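Local coordinates for glycoside hydrolase family 81 (Clostridium thermocellum, PDB 6FOP), which probably hydrolyses beta-1,3-glucans such as laminarin, contributing to their breakdown by the bacterium's cellulosome, at residues S282-I287 / G558-E563; V531-F536 / K540-P545; H549-M554 / P592-Q597. All coordinates share one frame; numbering follows the deposited sequence.

Contact 1 (S282-I287 / G558-E563); sequences STLRGI and GKYCHE. With NI (nickel (II) ion), chain B.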
loop_
_atom_site.group_PDB
_atom_site.type_symbol
_atom_site.label_atom_id
_atom_site.label_comp_id
_atom_site.label_asym_id
_atom_site.label_seq_id
_atom_site.Cartn_x
_atom_site.Cartn_y
_atom_site.Cartn_z
ATOM N N SER A 282 13.476 -5.541 -16.960
ATOM C CA SER A 282 12.090 -5.782 -17.284
ATOM C C SER A 282 11.489 -6.656 -16.206
ATOM O O SER A 282 11.916 -7.783 -15.985
ATOM C CB SER A 282 11.992 -6.472 -18.635
ATOM O OG SER A 282 10.641 -6.748 -18.942
ATOM N N THR A 283 10.515 -6.099 -15.485
ATOM C CA THR A 283 9.907 -6.747 -14.337
ATOM C C THR A 283 8.397 -6.778 -14.460
ATOM O O THR A 283 7.796 -6.178 -15.347
ATOM C CB THR A 283 10.259 -6.011 -13.018
ATOM O OG1 THR A 283 9.413 -4.854 -12.846
ATOM C CG2 THR A 283 11.732 -5.616 -12.952
ATOM N N LEU A 284 7.780 -7.500 -13.536
ATOM C CA LEU A 284 6.332 -7.586 -13.493
ATOM C C LEU A 284 5.686 -6.211 -13.332
ATOM O O LEU A 284 4.558 -6.007 -13.830
ATOM C CB LEU A 284 5.919 -8.474 -12.326
ATOM C CG LEU A 284 4.441 -8.790 -12.218
ATOM C CD1 LEU A 284 3.979 -9.655 -13.382
ATOM C CD2 LEU A 284 4.167 -9.478 -10.911
ATOM N N ARG A 285 6.389 -5.287 -12.679
ATOM C CA ARG A 285 5.914 -3.913 -12.438
ATOM C C ARG A 285 6.244 -2.947 -13.571
ATOM O O ARG A 285 6.064 -1.744 -13.443
ATOM C CB ARG A 285 6.478 -3.382 -11.106
ATOM C CG ARG A 285 5.980 -4.105 -9.868
ATOM C CD ARG A 285 4.582 -3.663 -9.424
ATOM N NE ARG A 285 4.236 -4.376 -8.201
ATOM C CZ ARG A 285 3.829 -5.640 -8.126
ATOM N NH1 ARG A 285 3.448 -6.333 -9.218
ATOM N NH2 ARG A 285 3.776 -6.238 -6.947
ATOM N N GLY A 286 6.694 -3.470 -14.708
ATOM C CA GLY A 286 7.181 -2.621 -15.784
ATOM C C GLY A 286 8.694 -2.536 -15.785
ATOM O O GLY A 286 9.401 -3.315 -15.118
ATOM N N ILE A 287 9.202 -1.544 -16.496
ATOM C CA ILE A 287 10.630 -1.333 -16.565
ATOM C C ILE A 287 11.072 -0.671 -15.263
ATOM O O ILE A 287 10.492 0.343 -14.842
ATOM C CB ILE A 287 10.994 -0.405 -17.736
ATOM C CG1 ILE A 287 10.622 -1.053 -19.066
ATOM C CG2 ILE A 287 12.452 0.018 -17.699
ATOM C CD1 ILE A 287 11.302 -2.351 -19.388
ATOM N N GLY A 558 4.116 -11.772 -7.448
ATOM C CA GLY A 558 4.492 -12.665 -8.559
ATOM C C GLY A 558 3.519 -12.730 -9.716
ATOM O O GLY A 558 3.795 -13.461 -10.656
ATOM N N LYS A 559 2.431 -11.951 -9.709
ATOM C CA LYS A 559 1.509 -11.877 -10.855
ATOM C C LYS A 559 0.624 -10.661 -10.689
ATOM O O LYS A 559 0.577 -10.053 -9.624
ATOM C CB LYS A 559 0.653 -13.130 -10.981
ATOM C CG LYS A 559 -0.412 -13.309 -9.907
ATOM C CD LYS A 559 -1.283 -14.501 -10.218
ATOM C CE LYS A 559 -2.351 -14.714 -9.161
ATOM N NZ LYS A 559 -3.156 -15.929 -9.475
ATOM N N TYR A 560 -0.105 -10.330 -11.744
ATOM C CA TYR A 560 -1.281 -9.470 -11.599
ATOM C C TYR A 560 -2.355 -10.073 -12.445
ATOM O O TYR A 560 -2.079 -10.799 -13.393
ATOM C CB TYR A 560 -1.025 -8.009 -11.963
ATOM C CG TYR A 560 -0.412 -7.746 -13.307
ATOM C CD1 TYR A 560 -1.212 -7.628 -14.443
ATOM C CD2 TYR A 560 0.975 -7.641 -13.446
ATOM C CE1 TYR A 560 -0.634 -7.398 -15.694
ATOM C CE2 TYR A 560 1.561 -7.380 -14.670
ATOM C CZ TYR A 560 0.773 -7.279 -15.800
ATOM O OH TYR A 560 1.374 -7.026 -17.027
ATOM N N CYS A 561 -3.603 -9.810 -12.087
ATOM C CA CYS A 561 -4.688 -10.490 -12.774
ATOM C C CYS A 561 -6.007 -9.759 -12.663
ATOM O O CYS A 561 -6.152 -8.795 -11.918
ATOM C CB CYS A 561 -4.839 -11.901 -12.236
ATOM S SG CYS A 561 -5.299 -11.939 -10.497
ATOM N N HIS A 562 -6.951 -10.230 -13.463
ATOM C CA HIS A 562 -8.310 -9.701 -13.572
ATOM C C HIS A 562 -9.280 -10.695 -12.903
ATOM O O HIS A 562 -10.280 -11.118 -13.489
ATOM C CB HIS A 562 -8.590 -9.489 -15.046
ATOM C CG HIS A 562 -9.823 -8.701 -15.365
ATOM N ND1 HIS A 562 -11.075 -9.272 -15.481
ATOM C CD2 HIS A 562 -9.966 -7.412 -15.730
ATOM C CE1 HIS A 562 -11.944 -8.355 -15.866
ATOM N NE2 HIS A 562 -11.294 -7.226 -16.055
ATOM N N GLU A 563 -8.947 -11.032 -11.667
ATOM C CA GLU A 563 -9.711 -11.959 -10.822
ATOM C C GLU A 563 -9.983 -11.319 -9.477
ATOM O O GLU A 563 -9.256 -10.417 -9.053
ATOM C CB GLU A 563 -8.954 -13.284 -10.634
ATOM C CG GLU A 563 -8.671 -14.018 -11.920
ATOM C CD GLU A 563 -7.930 -15.323 -11.725
ATOM O OE1 GLU A 563 -6.931 -15.349 -10.990
ATOM O OE2 GLU A 563 -8.346 -16.325 -12.331
HETATM NI NI NI B . -12.186 -5.681 -17.115
HETATM O O HOH W 1 3.915 -6.100 -16.671
#
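L284 projects from the tip of a beta hairpin into the angle between Y560 and the backbone of G558 and K559. Its CB only starts the branch toward strand 559-561. CG is anti to the backbone N (chi1 -174°), which carries the fork away from the hairpin to lie 3.9 Å from Y560 CD2. There the two methyls part: CD1 rests against the CD2–CE2 bond of Y560, 3.6 Å from each atom and raised out of the ring plane, while CD2 reaches the main chain, 3.3 Å from K559 N and 3.5 Å from G558 C. A forked aliphatic residue suits this place because its two tips meet two different surfaces. The leucine and tyrosine side chains run side by side but in opposite senses.

Polar contact comes from the leucine backbone. L284 O stands at the ring edge near its plane, 3.4 Å from Y560 CE2, and accepts a hydrogen bond from a water at 2.9 Å. That water in turn accepts from Y560 OH at 2.7 Å, while the hydroxyl is also hydrogen-bonded to S544 N. L284 and R285 are the middle residues of a type I turn from T283 to G286, held by paired backbone bonds and by T283 OG1, a second donor to G286 O. Glycine suits position 286, whose backbone angles (phi 99°, psi -164°) leave no room for a CB beside R285 O. The guanidinium of R285 comes back toward the second segment, where NH2 forms a salt bridge with E474 and a hydrogen bond with W556 O. Farther along, H562 NE2 binds nickel together with H574, E601 and E605.

No direct hydrogen bond joins the segments: the bridging water makes the polar link, and K559 N is left buried without a partner under the leucine CD2.

Contact 2 (V531-F536 / K540-P545); sequences VCNYWF and KDIFSP. With MG (magnesium ion), chain C.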
loop_
_atom_site.group_PDB
_atom_site.type_symbol
_atom_site.label_atom_id
_atom_site.label_comp_id
_atom_site.label_asym_id
_atom_site.label_seq_id
_atom_site.Cartn_x
_atom_site.Cartn_y
_atom_site.Cartn_z
ATOM N N VAL A 531 -1.476 3.175 -7.789
ATOM C CA VAL A 531 -2.721 2.692 -8.364
ATOM C C VAL A 531 -2.837 3.048 -9.834
ATOM O O VAL A 531 -3.214 2.212 -10.668
ATOM C CB VAL A 531 -3.914 3.202 -7.535
ATOM C CG1 VAL A 531 -5.222 3.010 -8.271
ATOM C CG2 VAL A 531 -3.957 2.454 -6.237
ATOM N N CYS A 532 -2.476 4.283 -10.163
ATOM C CA CYS A 532 -2.535 4.727 -11.536
ATOM C C CYS A 532 -1.636 3.914 -12.484
ATOM O O CYS A 532 -1.880 3.871 -13.682
ATOM C CB CYS A 532 -2.247 6.209 -11.626
ATOM S SG CYS A 532 -3.540 7.231 -10.914
ATOM N N ASN A 533 -0.593 3.295 -11.932
ATOM C CA ASN A 533 0.260 2.393 -12.679
ATOM C C ASN A 533 -0.157 0.929 -12.642
ATOM O O ASN A 533 -0.414 0.338 -13.712
ATOM C CB ASN A 533 1.707 2.550 -12.182
ATOM C CG ASN A 533 2.311 3.840 -12.658
ATOM O OD1 ASN A 533 2.717 3.957 -13.816
ATOM N ND2 ASN A 533 2.383 4.811 -11.783
ATOM N N TYR A 534 -0.210 0.331 -11.458
ATOM C CA TYR A 534 -0.250 -1.141 -11.344
ATOM C C TYR A 534 -1.664 -1.701 -11.382
ATOM O O TYR A 534 -1.844 -2.868 -11.656
ATOM C CB TYR A 534 0.555 -1.631 -10.119
ATOM C CG TYR A 534 1.904 -0.941 -10.054
ATOM C CD1 TYR A 534 2.809 -1.016 -11.117
ATOM C CD2 TYR A 534 2.241 -0.153 -8.978
ATOM C CE1 TYR A 534 3.998 -0.313 -11.104
ATOM C CE2 TYR A 534 3.412 0.559 -8.934
ATOM C CZ TYR A 534 4.303 0.486 -10.001
ATOM O OH TYR A 534 5.480 1.214 -9.973
ATOM N N TRP A 535 -2.660 -0.872 -11.073
ATOM C CA TRP A 535 -4.073 -1.276 -11.207
ATOM C C TRP A 535 -4.736 -0.776 -12.492
ATOM O O TRP A 535 -5.413 -1.532 -13.182
ATOM C CB TRP A 535 -4.881 -0.812 -9.968
ATOM C CG TRP A 535 -4.766 -1.704 -8.749
ATOM C CD1 TRP A 535 -5.626 -2.644 -8.376
ATOM C CD2 TRP A 535 -3.684 -1.748 -7.775
ATOM N NE1 TRP A 535 -5.230 -3.258 -7.219
ATOM C CE2 TRP A 535 -4.032 -2.724 -6.821
ATOM C CE3 TRP A 535 -2.493 -1.034 -7.594
ATOM C CZ2 TRP A 535 -3.236 -3.003 -5.706
ATOM C CZ3 TRP A 535 -1.696 -1.326 -6.491
ATOM C CH2 TRP A 535 -2.059 -2.322 -5.582
ATOM N N PHE A 536 -4.507 0.490 -12.836
ATOM C CA PHE A 536 -5.171 1.081 -14.001
ATOM C C PHE A 536 -4.280 1.284 -15.229
ATOM O O PHE A 536 -4.811 1.537 -16.313
ATOM C CB PHE A 536 -5.793 2.433 -13.639
ATOM C CG PHE A 536 -6.840 2.377 -12.555
ATOM C CD1 PHE A 536 -7.800 1.384 -12.550
ATOM C CD2 PHE A 536 -6.891 3.349 -11.551
ATOM C CE1 PHE A 536 -8.770 1.326 -11.557
ATOM C CE2 PHE A 536 -7.886 3.315 -10.564
ATOM C CZ PHE A 536 -8.805 2.282 -10.557
ATOM N N LYS A 540 -0.239 3.278 -20.062
ATOM C CA LYS A 540 -0.286 2.237 -21.079
ATOM C C LYS A 540 1.091 1.637 -21.363
ATOM O O LYS A 540 1.366 1.222 -22.480
ATOM C CB LYS A 540 -0.954 2.750 -22.373
ATOM C CG LYS A 540 -2.297 3.444 -22.181
ATOM C CD LYS A 540 -3.347 2.478 -21.708
ATOM C CE LYS A 540 -4.718 3.144 -21.575
ATOM N NZ LYS A 540 -5.754 2.123 -21.215
ATOM N N ASP A 541 1.933 1.576 -20.341
ATOM C CA ASP A 541 3.280 1.010 -20.474
ATOM C C ASP A 541 3.682 0.019 -19.394
ATOM O O ASP A 541 4.818 -0.419 -19.375
ATOM C CB ASP A 541 4.332 2.118 -20.614
ATOM C CG ASP A 541 4.418 3.027 -19.414
ATOM O OD1 ASP A 541 3.719 2.793 -18.407
ATOM O OD2 ASP A 541 5.195 4.003 -19.493
ATOM N N ILE A 542 2.764 -0.356 -18.504
ATOM C CA ILE A 542 3.021 -1.331 -17.457
ATOM C C ILE A 542 2.601 -2.730 -17.898
ATOM O O ILE A 542 3.385 -3.666 -17.823
ATOM C CB ILE A 542 2.320 -0.948 -16.130
ATOM C CG1 ILE A 542 2.706 0.476 -15.686
ATOM C CG2 ILE A 542 2.619 -2.000 -15.060
ATOM C CD1 ILE A 542 4.153 0.658 -15.314
ATOM N N PHE A 543 1.348 -2.875 -18.342
ATOM C CA PHE A 543 0.790 -4.193 -18.623
ATOM C C PHE A 543 1.363 -4.750 -19.913
ATOM O O PHE A 543 1.579 -4.020 -20.877
ATOM C CB PHE A 543 -0.737 -4.168 -18.702
ATOM C CG PHE A 543 -1.437 -3.743 -17.431
ATOM C CD1 PHE A 543 -0.798 -3.718 -16.184
ATOM C CD2 PHE A 543 -2.767 -3.372 -17.485
ATOM C CE1 PHE A 543 -1.472 -3.325 -15.038
ATOM C CE2 PHE A 543 -3.447 -3.006 -16.334
ATOM C CZ PHE A 543 -2.786 -2.952 -15.120
ATOM N N SER A 544 1.615 -6.053 -19.904
ATOM C CA SER A 544 2.071 -6.761 -21.098
ATOM C C SER A 544 1.040 -6.680 -22.225
ATOM O O SER A 544 -0.156 -6.731 -21.959
ATOM C CB SER A 544 2.256 -8.246 -20.778
ATOM O OG SER A 544 2.588 -8.975 -21.964
ATOM N N PRO A 545 1.489 -6.591 -23.489
ATOM C CA PRO A 545 0.525 -6.690 -24.575
ATOM C C PRO A 545 -0.298 -7.985 -24.566
ATOM O O PRO A 545 -1.401 -8.008 -25.110
ATOM C CB PRO A 545 1.411 -6.626 -25.826
ATOM C CG PRO A 545 2.619 -5.889 -25.402
ATOM C CD PRO A 545 2.845 -6.261 -23.972
HETATM MG MG MG C . 0.485 -0.866 -23.546
HETATM O O HOH W 2 -4.735 0.588 -19.016
HETATM O O HOH W 3 0.615 -1.483 -21.300
HETATM O O HOH W 4 -1.776 -0.733 -22.897
HETATM O O HOH W 5 -0.090 0.467 -25.125
#
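F543 points the edge of its ring, not a face, at the backbone near the C-terminal end of helix 514-534. Two carbonyl oxygens lie in the ring plane at that edge: Y534 O is 3.4 Å from F543 CE1, and W535 O is 3.6 Å from F543 CZ. The weakly positive aryl hydrogens thus face electron-rich oxygens, a role that suits an aromatic better than an aliphatic chain.

I542 comes in beside it and crosses N533 at about a right angle. With CG1 beside the backbone N (chi1 -54°), that branch runs over the helix, 3.7 Å from N533 O, and CD1 goes on to the side-chain amide, 3.9 Å from N533 OD1. The other branch, I542 CG2, meets the edge of the Y534 ring, 4.1 Å from Y534 CD1. That ring is folded back so that N533 CB sits over the centre of one face. Beta-branching lets isoleucine touch both neighbours at once. The polar ends are satisfied by other residues: N533 OD1 by R269 and Y534 OH by H266.

D537, in the connection, accepts from the backbone N of both I542 and F543 and so steadies the return. Beyond it K540 O binds magnesium at 2.5 Å, and a water ligand of the metal donates to F543 O. The chain leaving helix 514-534 of the (alpha/alpha)6 domain, the fold of the family 81 C-terminal region, thus turns back and packs against the helix end.

Contact 3 (H549-M554 / P592-Q597); sequences HNYASM and PNYIKQ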
loop_
_atom_site.group_PDB
_atom_site.type_symbol
_atom_site.label_atom_id
_atom_site.label_comp_id
_atom_site.label_asym_id
_atom_site.label_seq_id
_atom_site.Cartn_x
_atom_site.Cartn_y
_atom_site.Cartn_z
ATOM N N HIS A 549 -6.553 -7.075 -20.708
ATOM C CA HIS A 549 -7.399 -6.097 -20.027
ATOM C C HIS A 549 -6.640 -4.790 -19.863
ATOM O O HIS A 549 -5.402 -4.788 -19.833
ATOM C CB HIS A 549 -7.830 -6.650 -18.649
ATOM C CG HIS A 549 -8.392 -8.035 -18.703
ATOM N ND1 HIS A 549 -9.729 -8.276 -18.945
ATOM C CD2 HIS A 549 -7.794 -9.249 -18.665
ATOM C CE1 HIS A 549 -9.938 -9.576 -19.008
ATOM N NE2 HIS A 549 -8.778 -10.192 -18.844
ATOM N N ASN A 550 -7.387 -3.710 -19.628
ATOM C CA ASN A 550 -6.867 -2.385 -19.318
ATOM C C ASN A 550 -6.822 -2.067 -17.814
ATOM O O ASN A 550 -6.566 -0.936 -17.422
ATOM C CB ASN A 550 -7.620 -1.299 -20.100
ATOM C CG ASN A 550 -9.069 -1.114 -19.649
ATOM O OD1 ASN A 550 -9.472 -1.471 -18.537
ATOM N ND2 ASN A 550 -9.888 -0.613 -20.575
ATOM N N TYR A 551 -7.040 -3.101 -17.007
ATOM C CA TYR A 551 -7.255 -3.006 -15.575
ATOM C C TYR A 551 -6.817 -4.324 -14.965
ATOM O O TYR A 551 -7.100 -5.371 -15.537
ATOM C CB TYR A 551 -8.748 -2.787 -15.321
ATOM C CG TYR A 551 -9.232 -3.079 -13.907
ATOM C CD1 TYR A 551 -8.726 -2.355 -12.808
ATOM C CD2 TYR A 551 -10.164 -4.066 -13.662
ATOM C CE1 TYR A 551 -9.165 -2.611 -11.526
ATOM C CE2 TYR A 551 -10.605 -4.329 -12.386
ATOM C CZ TYR A 551 -10.118 -3.581 -11.313
ATOM O OH TYR A 551 -10.589 -3.815 -10.057
ATOM N N ALA A 552 -6.125 -4.242 -13.830
ATOM C CA ALA A 552 -5.845 -5.405 -12.989
ATOM C C ALA A 552 -6.577 -5.211 -11.671
ATOM O O ALA A 552 -6.399 -4.188 -11.005
ATOM C CB ALA A 552 -4.348 -5.570 -12.731
ATOM N N SER A 553 -7.372 -6.202 -11.282
ATOM C CA SER A 553 -8.098 -6.150 -10.007
ATOM C C SER A 553 -7.284 -6.610 -8.806
ATOM O O SER A 553 -7.581 -6.185 -7.688
ATOM C CB SER A 553 -9.406 -6.934 -10.117
ATOM O OG SER A 553 -9.197 -8.214 -10.653
ATOM N N MET A 554 -6.298 -7.488 -9.030
ATOM C CA MET A 554 -5.396 -7.941 -7.971
ATOM C C MET A 554 -3.950 -7.859 -8.405
ATOM O O MET A 554 -3.594 -8.324 -9.482
ATOM C CB MET A 554 -5.733 -9.358 -7.503
ATOM C CG MET A 554 -7.063 -9.454 -6.843
ATOM S SD MET A 554 -7.493 -10.963 -5.983
ATOM C CE MET A 554 -6.158 -11.069 -4.871
ATOM N N PRO A 592 -10.252 11.180 -17.749
ATOM C CA PRO A 592 -11.656 10.836 -18.084
ATOM C C PRO A 592 -11.788 9.833 -19.233
ATOM O O PRO A 592 -12.741 9.072 -19.236
ATOM C CB PRO A 592 -12.288 12.156 -18.463
ATOM C CG PRO A 592 -11.353 13.197 -18.090
ATOM C CD PRO A 592 -10.015 12.633 -17.768
ATOM N N ASN A 593 -10.854 9.846 -20.199
ATOM C CA ASN A 593 -10.889 8.857 -21.270
ATOM C C ASN A 593 -10.684 7.447 -20.729
ATOM O O ASN A 593 -11.239 6.503 -21.272
ATOM C CB ASN A 593 -9.876 9.190 -22.372
ATOM C CG ASN A 593 -10.184 10.510 -23.055
ATOM O OD1 ASN A 593 -9.318 11.375 -23.196
ATOM N ND2 ASN A 593 -11.425 10.672 -23.468
ATOM N N TYR A 594 -9.863 7.307 -19.677
ATOM C CA TYR A 594 -9.687 5.999 -19.052
ATOM C C TYR A 594 -10.981 5.553 -18.367
ATOM O O TYR A 594 -11.329 4.373 -18.421
ATOM C CB TYR A 594 -8.502 5.950 -18.059
ATOM C CG TYR A 594 -8.357 4.562 -17.460
ATOM C CD1 TYR A 594 -7.810 3.514 -18.207
ATOM C CD2 TYR A 594 -8.835 4.273 -16.179
ATOM C CE1 TYR A 594 -7.746 2.222 -17.688
ATOM C CE2 TYR A 594 -8.776 2.985 -15.653
ATOM C CZ TYR A 594 -8.196 1.965 -16.409
ATOM O OH TYR A 594 -8.141 0.694 -15.896
ATOM N N ILE A 595 -11.698 6.478 -17.713
ATOM C CA ILE A 595 -13.006 6.109 -17.124
ATOM C C ILE A 595 -13.890 5.439 -18.212
ATOM O O ILE A 595 -14.456 4.365 -18.016
ATOM C CB ILE A 595 -13.776 7.365 -16.593
ATOM C CG1 ILE A 595 -13.061 8.108 -15.450
ATOM C CG2 ILE A 595 -15.202 6.999 -16.212
ATOM C CD1 ILE A 595 -13.038 7.360 -14.163
ATOM N N LYS A 596 -13.969 6.082 -19.372
ATOM C CA LYS A 596 -14.747 5.562 -20.502
ATOM C C LYS A 596 -14.250 4.186 -20.954
ATOM O O LYS A 596 -15.034 3.258 -21.073
ATOM C CB LYS A 596 -14.745 6.571 -21.654
ATOM C CG LYS A 596 -15.596 6.155 -22.851
ATOM C CD LYS A 596 -17.035 5.876 -22.447
ATOM C CE LYS A 596 -18.049 6.000 -23.582
ATOM N NZ LYS A 596 -19.345 5.310 -23.288
ATOM N N GLN A 597 -12.932 4.044 -21.143
ATOM C CA GLN A 597 -12.347 2.771 -21.570
ATOM C C GLN A 597 -12.578 1.660 -20.552
ATOM O O GLN A 597 -12.831 0.502 -20.912
ATOM C CB GLN A 597 -10.847 2.923 -21.806
ATOM C CG GLN A 597 -10.440 3.758 -23.002
ATOM C CD GLN A 597 -8.928 3.967 -23.064
ATOM O OE1 GLN A 597 -8.266 4.182 -22.052
ATOM N NE2 GLN A 597 -8.379 3.889 -24.258
#
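N550 and Y594 join a loop to the first turns of helix 592-606, one of the helices of the (alpha/alpha)6 domain characteristic of family 81. Two hydrogen bonds carry the contact. The shorter runs from Y594 OH to N550 O at 2.7 Å; the donor stands 43° out of the carbonyl plane, so it is not aimed at a lone pair. Tyrosine suits the site because its long, rigid ring takes a hydroxyl from the helix across to the loop backbone; CG anti to the backbone N (chi1 -179°) starts it on that course. The hydroxyl is also bonded to N598 ND2. The other bond, from N550 ND2 to Q597 O at 3.2 Å, is weak, and it lets the asparagine amide tie the loop to a helix carbonyl.

Van der Waals contacts fill in around these bonds. The amide of N550 and the ring of Y594 cross with planes 60° apart, N550 CG lying 4.1 Å from Y594 CE1, and Y551 CB touches Y594 OH at 3.6 Å.

The same loop backs the nickel site: N550 N donates to OE1 of E601, the carboxylate whose OE2 binds the metal.

In the fold
Going from the N terminus, the hairpin tip at 282-287 comes first and waits some 270 residues for its partner at 558-563, so contact 1 closes by far the longest loop and joins the three-stranded sheet of 260-292 to the small sheet containing 554-561. Contact 2 opens and closes within that loop, tying the end of helix 514-534 to the loop just after it. Contact 3 begins there too, at 549-554, but ends beyond it, tying that same loop to helix 592-606; contacts 1 and 3 therefore cross, whereas 2 and 3 follow in series. Backbone hydrogen bonds connect them: A552 N to W535 O, and C561 N to M554 O.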